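Local atomic coordinates of ureidoglycolate hydrolase (Arabidopsis thaliana, PDB entry 4PXE), a protein that hydrolyses (S)-ureidoglycolate to glyoxylate, carbon dioxide and ammonium in purine breakdown, using two manganese ions per subunit. Residues Pro85-Gly90 against Leu422-Leu427; Glu113-Leu118 against Arg127-Ile132. One frame throughout, in Å; residues are numbered along the deposited sequence.

From the N terminus, the chain first reaches Pro85-Gly90, on the strand that runs on toward the metal-binding His92, then helix 105-120, which carries Glu113-Leu118. A short loop leads into Arg127-Ile132, where interaction 2 closes, the strand returning along the helix. Interaction 1 closes only near the C terminus, where Leu422-Leu427 on helix 410-429 comes back to Pro85-Gly90 after more than 300 residues; interaction 2 is nested inside that long loop. The two meet in the sheet, since strands 86-91 and 129-133 are parallel neighbours, with a probable backbone hydrogen bond between Thr89 O and Ile132 N (2.8 Å). Together they tie an early and the last helix to adjoining strands.

Interaction 1: Pro85-Gly90 against Leu422-Leu427; sequences PAVATG and LTLAKL
Val87 faces helix 410-429 from strand 86-91 and fits against Leu424 and Leu427, one helical turn apart. Its CB points at the helix but leaves the touching to the two methyls beyond it. CG1, held anti to the backbone N (chi1 -172°), reaches the CD2 methyl of Leu424 at 3.7 Å and also lies 4.0 Å from CB of Leu427. CG2 meets the helix closer to its backbone: it is 3.9 Å from the carbonyl carbon of Leu427 and 4.0 Å from CB of the same residue. The fork of the valine is thus used on both branches, crossing Leu427 at about a right angle and Leu424 more obliquely.

In Leu424, with CD1 anti to CA (chi2 170°), it is the other methyl, CD2, that turns to the strand. This methyl also touches a second strand residue, 4.2 Å from CB of Thr89. The hydroxyl of Thr89 has a separate task, since OG1 is hydrogen-bonded to the carbonyl of Leu205 on the next strand; across this contact the residue offers carbon.

Strand and helix run nearly antiparallel (162°), the axes of these short segments approaching to 9.0 Å, a helix lying along a sheet as in the alpha/beta catalytic domain of M20 enzymes. The side chain of Thr89 is about 13 Å from a bound manganese ion. Strand 86-91 is flanked by strands 129-133 and 201-209, and Leu205 of the latter also packs on Leu424, while helix 352-364 touches Thr423 and Leu427, and helix 9-12 packs against Leu422 and Ala425.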
loop_
_atom_site.group_PDB
_atom_site.type_symbol
_atom_site.label_atom_id
_atom_site.label_comp_id
_atom_site.label_asym_id
_atom_site.label_seq_id
_atom_site.Cartn_x
_atom_site.Cartn_y
_atom_site.Cartn_z
ATOM N N PRO A 85 17.810 42.751 -13.308
ATOM C CA PRO A 85 17.142 41.580 -12.730
ATOM C C PRO A 85 15.628 41.687 -12.932
ATOM O O PRO A 85 15.039 42.738 -12.660
ATOM C CB PRO A 85 17.502 41.677 -11.247
ATOM C CG PRO A 85 18.849 42.373 -11.247
ATOM C CD PRO A 85 18.776 43.363 -12.374
ATOM N N ALA A 86 15.021 40.609 -13.423
ATOM C CA ALA A 86 13.606 40.610 -13.793
ATOM C C ALA A 86 12.700 40.451 -12.581
ATOM O O ALA A 86 13.146 40.078 -11.503
ATOM C CB ALA A 86 13.327 39.501 -14.791
ATOM N N VAL A 87 11.422 40.765 -12.768
ATOM C CA VAL A 87 10.406 40.437 -11.769
ATOM C C VAL A 87 9.820 39.088 -12.143
ATOM O O VAL A 87 9.317 38.915 -13.252
ATOM C CB VAL A 87 9.280 41.484 -11.735
ATOM C CG1 VAL A 87 8.349 41.232 -10.552
ATOM C CG2 VAL A 87 9.871 42.893 -11.672
ATOM N N ALA A 88 9.904 38.132 -11.216
ATOM C CA ALA A 88 9.479 36.762 -11.483
ATOM C C ALA A 88 8.188 36.414 -10.753
ATOM O O ALA A 88 7.896 36.954 -9.689
ATOM C CB ALA A 88 10.586 35.770 -11.099
ATOM N N THR A 89 7.423 35.501 -11.339
ATOM C CA THR A 89 6.232 34.985 -10.677
ATOM C C THR A 89 5.989 33.573 -11.160
ATOM O O THR A 89 6.330 33.236 -12.288
ATOM C CB THR A 89 4.981 35.854 -10.959
ATOM O OG1 THR A 89 3.867 35.376 -10.182
ATOM C CG2 THR A 89 4.611 35.821 -12.447
ATOM N N GLY A 90 5.392 32.734 -10.321
ATOM C CA GLY A 90 5.064 31.404 -10.786
ATOM C C GLY A 90 4.655 30.455 -9.688
ATOM O O GLY A 90 4.558 30.840 -8.526
ATOM N N LEU A 422 -0.951 44.054 -11.364
ATOM C CA LEU A 422 -0.633 45.410 -10.939
ATOM C C LEU A 422 0.634 45.430 -10.090
ATOM O O LEU A 422 1.435 46.360 -10.187
ATOM C CB LEU A 422 -1.825 46.011 -10.183
ATOM C CG LEU A 422 -1.747 47.496 -9.835
ATOM C CD1 LEU A 422 -1.381 48.350 -11.062
ATOM C CD2 LEU A 422 -3.074 47.927 -9.253
ATOM N N THR A 423 0.834 44.405 -9.270
ATOM C CA THR A 423 2.056 44.317 -8.471
ATOM C C THR A 423 3.281 44.082 -9.362
ATOM O O THR A 423 4.327 44.707 -9.157
ATOM C CB THR A 423 1.960 43.203 -7.393
ATOM O OG1 THR A 423 0.794 43.412 -6.583
ATOM C CG2 THR A 423 3.187 43.231 -6.493
ATOM N N LEU A 424 3.156 43.212 -10.362
ATOM C CA LEU A 424 4.228 42.991 -11.341
ATOM C C LEU A 424 4.591 44.300 -12.029
ATOM O O LEU A 424 5.773 44.602 -12.214
ATOM C CB LEU A 424 3.790 41.981 -12.405
ATOM C CG LEU A 424 3.731 40.509 -11.997
ATOM C CD1 LEU A 424 3.049 39.713 -13.095
ATOM C CD2 LEU A 424 5.124 39.957 -11.710
ATOM N N ALA A 425 3.567 45.042 -12.435
ATOM C CA ALA A 425 3.746 46.299 -13.157
ATOM C C ALA A 425 4.484 47.301 -12.284
ATOM O O ALA A 425 5.441 47.950 -12.736
ATOM C CB ALA A 425 2.391 46.854 -13.574
ATOM N N LYS A 426 4.040 47.439 -11.036
ATOM C CA LYS A 426 4.669 48.381 -10.112
ATOM C C LYS A 426 6.132 48.030 -9.875
ATOM O O LYS A 426 7.005 48.902 -9.898
ATOM C CB LYS A 426 3.912 48.439 -8.787
ATOM C CG LYS A 426 2.529 49.053 -8.882
ATOM C CD LYS A 426 1.819 49.003 -7.534
ATOM C CE LYS A 426 0.461 49.690 -7.603
ATOM N NZ LYS A 426 0.562 51.125 -8.001
ATOM N N LEU A 427 6.411 46.756 -9.652
ATOM C CA LEU A 427 7.780 46.318 -9.421
ATOM C C LEU A 427 8.653 46.479 -10.665
ATOM O O LEU A 427 9.834 46.813 -10.558
ATOM C CB LEU A 427 7.794 44.875 -8.920
ATOM C CG LEU A 427 7.208 44.729 -7.516
ATOM C CD1 LEU A 427 7.029 43.262 -7.152
ATOM C CD2 LEU A 427 8.095 45.434 -6.491
#

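Interaction 2: Glu113-Leu118 against Arg127-Ile132; sequences EAINVL and RSLEII
Ile115 lies between Leu129 and Ile131, two residues apart on one face of strand 129-133. Its CG1 is 3.6 Å from CD1 of Ile131, the two side chains running alongside each other in opposite directions. A bend in the isoleucine (chi2 -61°) turns the terminal methyl toward the other neighbour, leaving CD1 of Ile115 4.0 Å from CD1 of Leu129. That leucine methyl also receives Leu118 from the next helical turn, CD1 to CD1 at 3.8 Å, the two side chains crossing at about a right angle. With an alanine in place of Ile115, both the methylene against Ile131 and the methyl against Leu129 would be lost, which would probably open a gap between helix and strand.

Helix 105-120 links the parallel neighbours 86-91 and 129-133, so this packing belongs to a beta-alpha-beta crossover of the M20 catalytic domain. Helix and strand run nearly antiparallel, at 156°. Trp77 of strand 73-77 packs on Ile115 and Leu118 and is joined to Leu129 by a backbone hydrogen bond. Leu129 further touches Val87, and Ser428 of helix 410-429, whose Leu420 and Ser421 lie against Ala114 and Val117.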
loop_
_atom_site.group_PDB
_atom_site.type_symbol
_atom_site.label_atom_id
_atom_site.label_comp_id
_atom_site.label_asym_id
_atom_site.label_seq_id
_atom_site.Cartn_x
_atom_site.Cartn_y
_atom_site.Cartn_z
ATOM N N GLU A 113 -2.290 34.595 -17.460
ATOM C CA GLU A 113 -3.395 35.532 -17.639
ATOM C C GLU A 113 -2.995 36.949 -17.219
ATOM O O GLU A 113 -3.397 37.916 -17.856
ATOM C CB GLU A 113 -4.660 35.064 -16.901
ATOM C CG GLU A 113 -5.863 36.021 -17.015
ATOM C CD GLU A 113 -6.415 36.173 -18.437
ATOM O OE1 GLU A 113 -6.045 35.392 -19.343
ATOM O OE2 GLU A 113 -7.244 37.091 -18.649
ATOM N N ALA A 114 -2.176 37.076 -16.180
ATOM C CA ALA A 114 -1.684 38.385 -15.766
ATOM C C ALA A 114 -0.861 39.066 -16.861
ATOM O O ALA A 114 -0.982 40.282 -17.077
ATOM C CB ALA A 114 -0.860 38.256 -14.491
ATOM N N ILE A 115 -0.039 38.294 -17.566
ATOM C CA ILE A 115 0.718 38.826 -18.700
ATOM C C ILE A 115 -0.236 39.315 -19.785
ATOM O O ILE A 115 -0.097 40.422 -20.310
ATOM C CB ILE A 115 1.665 37.766 -19.297
ATOM C CG1 ILE A 115 2.783 37.442 -18.310
ATOM C CG2 ILE A 115 2.256 38.246 -20.610
ATOM C CD1 ILE A 115 3.644 38.602 -17.954
ATOM N N ASN A 116 -1.212 38.484 -20.120
ATOM C CA ASN A 116 -2.197 38.845 -21.137
ATOM C C ASN A 116 -3.021 40.077 -20.759
ATOM O O ASN A 116 -3.295 40.933 -21.609
ATOM C CB ASN A 116 -3.073 37.636 -21.472
ATOM C CG ASN A 116 -2.302 36.572 -22.253
ATOM O OD1 ASN A 116 -1.485 36.902 -23.115
ATOM N ND2 ASN A 116 -2.552 35.307 -21.952
ATOM N N VAL A 117 -3.375 40.185 -19.481
ATOM C CA VAL A 117 -4.071 41.349 -18.944
ATOM C C VAL A 117 -3.237 42.623 -19.140
ATOM O O VAL A 117 -3.736 43.643 -19.632
ATOM C CB VAL A 117 -4.376 41.163 -17.434
ATOM C CG1 VAL A 117 -4.706 42.496 -16.761
ATOM C CG2 VAL A 117 -5.499 40.134 -17.219
ATOM N N LEU A 118 -1.960 42.561 -18.774
ATOM C CA LEU A 118 -1.062 43.702 -18.914
ATOM C C LEU A 118 -0.859 44.088 -20.378
ATOM O O LEU A 118 -0.823 45.279 -20.721
ATOM C CB LEU A 118 0.283 43.393 -18.260
ATOM C CG LEU A 118 0.271 43.428 -16.730
ATOM C CD1 LEU A 118 1.623 42.962 -16.187
ATOM C CD2 LEU A 118 -0.090 44.819 -16.204
ATOM N N ARG A 127 11.774 46.622 -16.195
ATOM C CA ARG A 127 12.303 45.292 -15.916
ATOM C C ARG A 127 11.452 44.247 -16.613
ATOM O O ARG A 127 10.225 44.375 -16.663
ATOM C CB ARG A 127 12.268 45.000 -14.418
ATOM C CG ARG A 127 13.163 45.888 -13.620
ATOM C CD ARG A 127 13.139 45.489 -12.173
ATOM N NE ARG A 127 14.116 46.270 -11.431
ATOM C CZ ARG A 127 13.880 47.492 -10.999
ATOM N NH1 ARG A 127 12.701 48.034 -11.256
ATOM N NH2 ARG A 127 14.809 48.166 -10.327
ATOM N N SER A 128 12.098 43.208 -17.132
ATOM C CA SER A 128 11.383 42.105 -17.752
ATOM C C SER A 128 10.505 41.428 -16.720
ATOM O O SER A 128 10.768 41.512 -15.517
ATOM C CB SER A 128 12.363 41.082 -18.324
ATOM O OG SER A 128 13.165 41.686 -19.331
ATOM N N LEU A 129 9.457 40.776 -17.202
ATOM C CA LEU A 129 8.649 39.913 -16.354
ATOM C C LEU A 129 8.885 38.475 -16.774
ATOM O O LEU A 129 8.952 38.176 -17.965
ATOM C CB LEU A 129 7.167 40.277 -16.485
ATOM C CG LEU A 129 6.790 41.739 -16.235
ATOM C CD1 LEU A 129 5.289 41.908 -16.392
ATOM C CD2 LEU A 129 7.249 42.201 -14.859
ATOM N N GLU A 130 9.006 37.571 -15.802
ATOM C CA GLU A 130 9.235 36.172 -16.141
ATOM C C GLU A 130 8.369 35.232 -15.314
ATOM O O GLU A 130 8.362 35.308 -14.084
ATOM C CB GLU A 130 10.719 35.812 -16.008
ATOM C CG GLU A 130 11.074 34.445 -16.583
ATOM C CD GLU A 130 12.571 34.275 -16.823
ATOM O OE1 GLU A 130 13.364 34.560 -15.903
ATOM O OE2 GLU A 130 12.948 33.864 -17.940
ATOM N N ILE A 131 7.644 34.361 -16.012
ATOM C CA ILE A 131 6.802 33.361 -15.382
ATOM C C ILE A 131 7.590 32.072 -15.231
ATOM O O ILE A 131 8.227 31.605 -16.180
ATOM C CB ILE A 131 5.556 33.070 -16.223
ATOM C CG1 ILE A 131 4.753 34.350 -16.445
ATOM C CG2 ILE A 131 4.696 32.000 -15.537
ATOM C CD1 ILE A 131 3.499 34.124 -17.243
ATOM N N ILE A 132 7.539 31.491 -14.038
ATOM C CA ILE A 132 8.212 30.231 -13.769
ATOM C C ILE A 132 7.189 29.140 -13.495
ATOM O O ILE A 132 6.354 29.268 -12.592
ATOM C CB ILE A 132 9.155 30.325 -12.551
ATOM C CG1 ILE A 132 10.172 31.457 -12.725
ATOM C CG2 ILE A 132 9.870 29.000 -12.344
ATOM C CD1 ILE A 132 11.018 31.702 -11.497
#